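Local coordinates for uncharacterized protein orp (Desulfovibrio gigas, PDB 2WFB) that is of unknown function but, as the orange protein, probably carries or helps assemble a mixed molybdenum-copper sulphide cluster, at residues I7-V20 / L95-L108. Numbering follows the deposited sequence.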
ATOM      1  N   ILE A   7       8.012   2.302  -1.682  1.00 17.65           N
ATOM      2  CA  ILE A   7       6.735   1.930  -2.272  1.00 16.34           C
ATOM      3  C   ILE A   7       6.136   0.806  -1.422  1.00 15.53           C
ATOM      4  O   ILE A   7       6.733  -0.245  -1.310  1.00 15.49           O
ATOM      5  CB  ILE A   7       6.919   1.456  -3.721  1.00 16.17           C
ATOM      6  CG1 ILE A   7       7.658   2.528  -4.547  1.00 16.77           C
ATOM      7  CG2 ILE A   7       5.551   1.079  -4.299  1.00 15.52           C
ATOM      8  CD1 ILE A   7       8.186   2.057  -5.906  1.00 19.79           C
ATOM      9  N   ALA A   8       4.983   1.064  -0.798  1.00 14.50           N
ATOM     10  CA  ALA A   8       4.259   0.037  -0.069  1.00 14.74           C
ATOM     11  C   ALA A   8       3.216  -0.610  -0.985  1.00 14.04           C
ATOM     12  O   ALA A   8       2.528   0.059  -1.730  1.00 15.00           O
ATOM     13  CB  ALA A   8       3.586   0.617   1.158  1.00 13.44           C
ATOM     14  N   VAL A   9       3.122  -1.925  -0.930  1.00 13.69           N
ATOM     15  CA  VAL A   9       2.150  -2.630  -1.740  1.00 12.99           C
ATOM     16  C   VAL A   9       1.383  -3.546  -0.794  1.00 13.36           C
ATOM     17  O   VAL A   9       2.006  -4.320  -0.078  1.00 12.76           O
ATOM     18  CB  VAL A   9       2.815  -3.468  -2.851  1.00 13.25           C
ATOM     19  CG1 VAL A   9       1.746  -4.119  -3.754  1.00 13.80           C
ATOM     20  CG2 VAL A   9       3.761  -2.628  -3.711  1.00  9.62           C
ATOM     21  N   THR A  10       0.045  -3.454  -0.794  1.00 12.76           N
ATOM     22  CA  THR A  10      -0.789  -4.369   0.003  1.00 13.60           C
ATOM     23  C   THR A  10      -0.564  -5.816  -0.415  1.00 14.39           C
ATOM     24  O   THR A  10      -0.507  -6.131  -1.600  1.00 13.95           O
ATOM     25  CB  THR A  10      -2.278  -4.024  -0.059  1.00 13.44           C
ATOM     26  OG1 THR A  10      -2.706  -3.995  -1.430  1.00 13.88           O
ATOM     27  CG2 THR A  10      -2.527  -2.658   0.566  1.00 15.48           C
ATOM     28  N   ALA A  11      -0.405  -6.698   0.573  1.00 15.09           N
ATOM     29  CA  ALA A  11       0.081  -8.035   0.307  1.00 15.72           C
ATOM     30  C   ALA A  11      -0.648  -9.062   1.161  1.00 17.11           C
ATOM     31  O   ALA A  11      -1.113  -8.762   2.261  1.00 16.84           O
ATOM     32  CB  ALA A  11       1.571  -8.105   0.542  1.00 14.26           C
ATOM     33  N   GLU A  12      -0.732 -10.279   0.644  1.00 18.52           N
ATOM     34  CA  GLU A  12      -1.452 -11.350   1.301  1.00 20.75           C
ATOM     35  C   GLU A  12      -0.518 -12.117   2.242  1.00 22.42           C
ATOM     36  O   GLU A  12      -0.955 -12.989   2.996  1.00 23.73           O
ATOM     37  CB  GLU A  12      -2.142 -12.234   0.222  1.00 21.19           C
ATOM     38  CG  GLU A  12      -3.470 -11.595  -0.284  1.00 23.03           C
ATOM     39  CD  GLU A  12      -3.831 -11.878  -1.737  1.00 26.38           C
ATOM     40  OE1 GLU A  12      -3.177 -12.705  -2.396  1.00 26.69           O
ATOM     41  OE2 GLU A  12      -4.806 -11.271  -2.225  1.00 26.18           O
ATOM     42  N   GLY A  13       0.755 -11.723   2.238  1.00 22.99           N
ATOM     43  CA  GLY A  13       1.839 -12.360   2.980  1.00 23.23           C
ATOM     44  C   GLY A  13       3.184 -11.925   2.377  1.00 24.07           C
ATOM     45  O   GLY A  13       3.224 -11.111   1.443  1.00 23.04           O
ATOM     46  N   PRO A  14       4.296 -12.465   2.894  1.00 24.43           N
ATOM     47  CA  PRO A  14       5.637 -12.015   2.444  1.00 24.76           C
ATOM     48  C   PRO A  14       6.003 -12.491   1.029  1.00 24.83           C
ATOM     49  O   PRO A  14       5.464 -13.488   0.570  1.00 25.29           O
ATOM     50  CB  PRO A  14       6.600 -12.628   3.479  1.00 25.06           C
ATOM     51  CG  PRO A  14       5.728 -13.242   4.564  1.00 25.24           C
ATOM     52  CD  PRO A  14       4.357 -13.461   3.979  1.00 24.82           C
ATOM     53  N   GLY A  15       6.892 -11.771   0.341  1.00 24.83           N
ATOM     54  CA  GLY A  15       7.414 -12.223  -0.946  1.00 24.32           C
ATOM     55  C   GLY A  15       7.062 -11.315  -2.101  1.00 24.46           C
ATOM     56  O   GLY A  15       5.943 -10.810  -2.183  1.00 24.94           O
ATOM     57  N   LEU A  16       8.009 -11.124  -3.011  1.00 23.72           N
ATOM     58  CA  LEU A  16       7.792 -10.259  -4.155  1.00 23.58           C
ATOM     59  C   LEU A  16       6.875 -10.864  -5.208  1.00 22.83           C
ATOM     60  O   LEU A  16       6.307 -10.154  -6.019  1.00 22.79           O
ATOM     61  CB  LEU A  16       9.129  -9.849  -4.776  1.00 24.33           C
ATOM     62  CG  LEU A  16       9.920  -8.769  -4.013  1.00 25.24           C
ATOM     63  CD1 LEU A  16      11.314  -8.626  -4.604  1.00 26.29           C
ATOM     64  CD2 LEU A  16       9.196  -7.434  -4.038  1.00 24.61           C
ATOM     65  N   ASP A  17       6.709 -12.180  -5.190  1.00 22.25           N
ATOM     66  CA  ASP A  17       5.920 -12.822  -6.222  1.00 21.98           C
ATOM     67  C   ASP A  17       4.534 -13.273  -5.789  1.00 20.70           C
ATOM     68  O   ASP A  17       3.816 -13.872  -6.577  1.00 20.89           O
ATOM     69  CB  ASP A  17       6.730 -13.923  -6.915  1.00 22.90           C
ATOM     70  CG  ASP A  17       7.952 -13.358  -7.652  1.00 26.27           C
ATOM     71  OD1 ASP A  17       7.784 -12.468  -8.539  1.00 28.21           O
ATOM     72  OD2 ASP A  17       9.080 -13.786  -7.319  1.00 30.99           O
ATOM     73  N   GLY A  18       4.147 -12.961  -4.553  1.00 19.81           N
ATOM     74  CA  GLY A  18       2.753 -13.133  -4.119  1.00 18.24           C
ATOM     75  C   GLY A  18       1.891 -12.038  -4.728  1.00 17.15           C
ATOM     76  O   GLY A  18       2.407 -11.035  -5.187  1.00 16.94           O
ATOM     77  N   LEU A  19       0.571 -12.202  -4.699  1.00 15.91           N
ATOM     78  CA  LEU A  19      -0.341 -11.251  -5.334  1.00 15.00           C
ATOM     79  C   LEU A  19      -0.569 -10.042  -4.463  1.00 14.86           C
ATOM     80  O   LEU A  19      -0.490 -10.155  -3.255  1.00 14.47           O
ATOM     81  CB  LEU A  19      -1.708 -11.902  -5.595  1.00 15.21           C
ATOM     82  CG  LEU A  19      -1.784 -13.011  -6.636  1.00 16.22           C
ATOM     83  CD1 LEU A  19      -3.174 -13.622  -6.554  1.00 18.39           C
ATOM     84  CD2 LEU A  19      -1.505 -12.462  -8.025  1.00 17.02           C
ATOM     85  N   VAL A  20      -0.892  -8.899  -5.069  1.00 13.77           N
ATOM     86  CA  VAL A  20      -1.343  -7.783  -4.271  1.00 14.85           C
ATOM     87  C   VAL A  20      -2.710  -8.120  -3.632  1.00 15.30           C
ATOM     88  O   VAL A  20      -3.597  -8.747  -4.269  1.00 14.94           O
ATOM     89  CB  VAL A  20      -1.287  -6.345  -4.996  1.00 15.43           C
ATOM     90  CG1 VAL A  20      -0.458  -6.327  -6.254  1.00 13.02           C
ATOM     91  CG2 VAL A  20      -2.618  -5.703  -5.187  1.00 15.53           C
ATOM     92  N   LEU A  95      -4.992  -2.530  -8.688  1.00 16.93           N
ATOM     93  CA  LEU A  95      -3.842  -3.386  -8.988  1.00 17.29           C
ATOM     94  C   LEU A  95      -4.005  -4.870  -8.606  1.00 17.42           C
ATOM     95  O   LEU A  95      -3.043  -5.639  -8.664  1.00 16.89           O
ATOM     96  CB  LEU A  95      -2.554  -2.795  -8.397  1.00 16.78           C
ATOM     97  CG  LEU A  95      -2.208  -1.442  -9.028  1.00 18.68           C
ATOM     98  CD1 LEU A  95      -1.328  -0.623  -8.126  1.00 17.45           C
ATOM     99  CD2 LEU A  95      -1.569  -1.603 -10.405  1.00 18.27           C
ATOM    100  N   GLU A  96      -5.222  -5.272  -8.241  1.00 17.62           N
ATOM    101  CA  GLU A  96      -5.487  -6.669  -7.921  1.00 17.70           C
ATOM    102  C   GLU A  96      -5.297  -7.533  -9.173  1.00 17.28           C
ATOM    103  O   GLU A  96      -5.555  -7.097 -10.313  1.00 16.26           O
ATOM    104  CB  GLU A  96      -6.871  -6.841  -7.270  1.00 17.71           C
ATOM    105  CG  GLU A  96      -8.076  -6.575  -8.187  1.00 22.22           C
ATOM    106  CD  GLU A  96      -8.531  -5.102  -8.302  1.00 27.58           C
ATOM    107  OE1 GLU A  96      -7.889  -4.156  -7.797  1.00 27.77           O
ATOM    108  OE2 GLU A  96      -9.590  -4.883  -8.913  1.00 32.17           O
ATOM    109  N   GLY A  97      -4.765  -8.735  -8.949  1.00 16.61           N
ATOM    110  CA  GLY A  97      -4.516  -9.685 -10.022  1.00 16.28           C
ATOM    111  C   GLY A  97      -3.058  -9.671 -10.439  1.00 16.62           C
ATOM    112  O   GLY A  97      -2.613 -10.558 -11.180  1.00 17.16           O
ATOM    113  N   LEU A  98      -2.319  -8.655  -9.978  1.00 15.97           N
ATOM    114  CA  LEU A  98      -0.868  -8.532 -10.235  1.00 14.91           C
ATOM    115  C   LEU A  98      -0.097  -9.087  -9.056  1.00 15.18           C
ATOM    116  O   LEU A  98      -0.617  -9.095  -7.914  1.00 14.71           O
ATOM    117  CB  LEU A  98      -0.495  -7.060 -10.453  1.00 14.96           C
ATOM    118  CG  LEU A  98      -1.011  -6.343 -11.693  1.00 15.71           C
ATOM    119  CD1 LEU A  98      -0.524  -4.887 -11.734  1.00 17.14           C
ATOM    120  CD2 LEU A  98      -0.541  -7.063 -12.952  1.00 14.96           C
ATOM    121  N   THR A  99       1.113  -9.591  -9.314  1.00 14.72           N
ATOM    122  CA  THR A  99       2.032  -9.872  -8.230  1.00 14.06           C
ATOM    123  C   THR A  99       2.617  -8.567  -7.709  1.00 13.66           C
ATOM    124  O   THR A  99       2.510  -7.514  -8.350  1.00 13.47           O
ATOM    125  CB  THR A  99       3.182 -10.835  -8.601  1.00 14.29           C
ATOM    126  OG1 THR A  99       4.049 -10.199  -9.525  1.00 14.01           O
ATOM    127  CG2 THR A  99       2.676 -12.104  -9.221  1.00 15.12           C
ATOM    128  N   VAL A 100       3.198  -8.623  -6.519  1.00 13.18           N
ATOM    129  CA  VAL A 100       3.777  -7.429  -5.919  1.00 13.70           C
ATOM    130  C   VAL A 100       4.869  -6.880  -6.850  1.00 14.07           C
ATOM    131  O   VAL A 100       4.878  -5.676  -7.136  1.00 13.21           O
ATOM    132  CB  VAL A 100       4.263  -7.664  -4.456  1.00 14.23           C
ATOM    133  CG1 VAL A 100       5.118  -6.471  -3.945  1.00 13.49           C
ATOM    134  CG2 VAL A 100       3.048  -7.889  -3.517  1.00 14.14           C
ATOM    135  N   ARG A 101       5.724  -7.764  -7.357  1.00 14.01           N
ATOM    136  CA  ARG A 101       6.788  -7.351  -8.264  1.00 16.01           C
ATOM    137  C   ARG A 101       6.241  -6.657  -9.508  1.00 15.74           C
ATOM    138  O   ARG A 101       6.767  -5.626  -9.928  1.00 16.21           O
ATOM    139  CB  ARG A 101       7.628  -8.561  -8.656  1.00 16.80           C
ATOM    140  CG  ARG A 101       8.946  -8.208  -9.331  1.00 20.05           C
ATOM    141  CD  ARG A 101       9.635  -9.444  -9.909  1.00 21.71           C
ATOM    142  NE  ARG A 101       9.900 -10.481  -8.911  1.00 24.66           N
ATOM    143  CZ  ARG A 101      10.948 -10.522  -8.091  1.00 26.69           C
ATOM    144  NH1 ARG A 101      11.882  -9.570  -8.103  1.00 29.01           N
ATOM    145  NH2 ARG A 101      11.064 -11.536  -7.247  1.00 27.74           N
ATOM    146  N   GLN A 102       5.168  -7.209 -10.083  1.00 14.95           N
ATOM    147  CA  GLN A 102       4.560  -6.641 -11.274  1.00 14.27           C
ATOM    148  C   GLN A 102       3.912  -5.306 -11.007  1.00 13.67           C
ATOM    149  O   GLN A 102       3.951  -4.456 -11.866  1.00 14.17           O
ATOM    150  CB  GLN A 102       3.529  -7.583 -11.871  1.00 13.96           C
ATOM    151  CG  GLN A 102       4.121  -8.878 -12.484  1.00 15.64           C
ATOM    152  CD  GLN A 102       3.050  -9.909 -12.761  1.00 17.43           C
ATOM    153  OE1 GLN A 102       1.969  -9.877 -12.165  1.00 20.64           O
ATOM    154  NE2 GLN A 102       3.334 -10.828 -13.665  1.00 17.27           N
ATOM    155  N   ALA A 103       3.290  -5.110  -9.838  1.00 13.64           N
ATOM    156  CA  ALA A 103       2.663  -3.827  -9.536  1.00 13.07           C
ATOM    157  C   ALA A 103       3.709  -2.696  -9.392  1.00 13.20           C
ATOM    158  O   ALA A 103       3.504  -1.570  -9.865  1.00 12.29           O
ATOM    159  CB  ALA A 103       1.804  -3.921  -8.284  1.00 12.64           C
ATOM    160  N   VAL A 104       4.825  -3.005  -8.737  1.00 13.49           N
ATOM    161  CA  VAL A 104       5.884  -2.023  -8.557  1.00 14.32           C
ATOM    162  C   VAL A 104       6.455  -1.690  -9.930  1.00 14.88           C
ATOM    163  O   VAL A 104       6.605  -0.508 -10.259  1.00 15.14           O
ATOM    164  CB  VAL A 104       6.991  -2.511  -7.618  1.00 13.86           C
ATOM    165  CG1 VAL A 104       8.193  -1.605  -7.733  1.00 15.11           C
ATOM    166  CG2 VAL A 104       6.486  -2.548  -6.171  1.00 13.70           C
ATOM    167  N   GLN A 105       6.715  -2.724 -10.739  1.00 15.47           N
ATOM    168  CA  GLN A 105       7.183  -2.514 -12.127  1.00 16.62           C
ATOM    169  C   GLN A 105       6.230  -1.679 -12.982  1.00 16.46           C
ATOM    170  O   GLN A 105       6.701  -0.764 -13.664  1.00 16.63           O
ATOM    171  CB  GLN A 105       7.570  -3.835 -12.825  1.00 16.77           C
ATOM    172  CG  GLN A 105       8.318  -3.650 -14.160  1.00 20.91           C
ATOM    173  CD  GLN A 105       9.692  -2.986 -13.992  1.00 25.54           C
ATOM    174  OE1 GLN A 105       9.885  -1.806 -14.335  1.00 29.21           O
ATOM    175  NE2 GLN A 105      10.642  -3.735 -13.440  1.00 24.68           N
ATOM    176  N   ARG A 106       4.917  -1.961 -12.965  1.00 17.00           N
ATOM    177  CA  ARG A 106       3.940  -1.112 -13.706  1.00 18.05           C
ATOM    178  C   ARG A 106       3.917   0.319 -13.184  1.00 17.28           C
ATOM    179  O   ARG A 106       3.798   1.255 -13.970  1.00 17.41           O
ATOM    180  CB  ARG A 106       2.488  -1.616 -13.664  1.00 18.75           C
ATOM    181  CG  ARG A 106       2.251  -2.959 -14.309  1.00 24.94           C
ATOM    182  CD  ARG A 106       0.982  -3.033 -15.180  1.00 32.17           C
ATOM    183  NE  ARG A 106      -0.198  -2.366 -14.635  1.00 35.28           N
ATOM    184  CZ  ARG A 106      -1.441  -2.845 -14.730  1.00 38.27           C
ATOM    185  NH1 ARG A 106      -1.679  -4.027 -15.310  1.00 39.35           N
ATOM    186  NH2 ARG A 106      -2.458  -2.162 -14.214  1.00 39.06           N
ATOM    187  N   PHE A 107       3.983   0.481 -11.862  1.00 16.46           N
ATOM    188  CA  PHE A 107       4.072   1.815 -11.267  1.00 15.90           C
ATOM    189  C   PHE A 107       5.311   2.571 -11.765  1.00 16.27           C
ATOM    190  O   PHE A 107       5.179   3.698 -12.227  1.00 16.37           O
ATOM    191  CB  PHE A 107       4.080   1.798  -9.731  1.00 15.71           C
ATOM    192  CG  PHE A 107       4.420   3.142  -9.137  1.00 14.32           C
ATOM    193  CD1 PHE A 107       3.518   4.199  -9.216  1.00 13.96           C
ATOM    194  CD2 PHE A 107       5.661   3.367  -8.563  1.00 14.57           C
ATOM    195  CE1 PHE A 107       3.838   5.465  -8.706  1.00 14.33           C
ATOM    196  CE2 PHE A 107       5.990   4.626  -8.055  1.00 15.81           C
ATOM    197  CZ  PHE A 107       5.076   5.672  -8.129  1.00 13.06           C
ATOM    198  N   LEU A 108       6.488   1.962 -11.653  1.00 16.01           N
ATOM    199  CA  LEU A 108       7.745   2.581 -12.134  1.00 17.17           C
ATOM    200  C   LEU A 108       7.768   2.912 -13.633  1.00 18.22           C
ATOM    201  O   LEU A 108       8.394   3.902 -14.059  1.00 18.53           O
ATOM    202  CB  LEU A 108       8.953   1.723 -11.768  1.00 16.42           C
ATOM    203  CG  LEU A 108       9.117   1.555 -10.256  1.00 15.13           C
ATOM    204  CD1 LEU A 108      10.266   0.627  -9.983  1.00 17.21           C
ATOM    205  CD2 LEU A 108       9.288   2.886  -9.525  1.00 15.98           C
TER
HETATM  206  O   HOH W   1       6.177 -11.492 -10.415  1.00 20.50           O
HETATM  207  O   HOH W   2      -5.073  -9.922  -6.183  1.00 19.25           O
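Val-100, in the first turn of helix 100-108, packs on Val-9 and buries more surface here than any other residue, 111 Å². The two side chains slide past each other in opposite directions: Val-100 CG1, anti to the backbone N (chi1 169°), lies 3.9 Å from Val-9 CB, while CG2 reaches Val-9 CG1 and the methyl of Ala-11. One turn on, Val-104 CG2 meets Val-9 CG2 at 3.7 Å, and Ile-7 CD1 continues the apolar row to Phe-107 and Leu-108. Val-20, with 92 Å² covered, sets CG1 3.2 Å from Leu-98 O and CG2 3.5 Å from Leu-95 O; CG1 also touches Ala-103 CB. Backbone polar groups are paired alongside: Val-20 N donates to Leu-98 O, and Val-100 N to Gly-18 O at 2.9 Å, framing a single bridge between Leu-19 and Thr-99. Arg-101 N donates to Leu-16 O at 2.8 Å, so two N-H groups of the first turn end on the loop. Thr-99 and Gln-102 close a capping box. Arg-101 grips Asp-17 side-on in a salt bridge, NE to OD1 at 2.9 Å and NH2 to OD2 at 3.0 Å; both oxygens lie near the guanidinium plane, although the carboxylate is turned 37° from it. Leu-16 CB lies over one face, displaced toward NH2. Helix 100-108 thus runs roughly antiparallel (142°) to strand 7-11, part of the central strand 6-11 of the mixed sheet, as befits the alpha/beta fold of the dinitrogenase iron-molybdenum cofactor family.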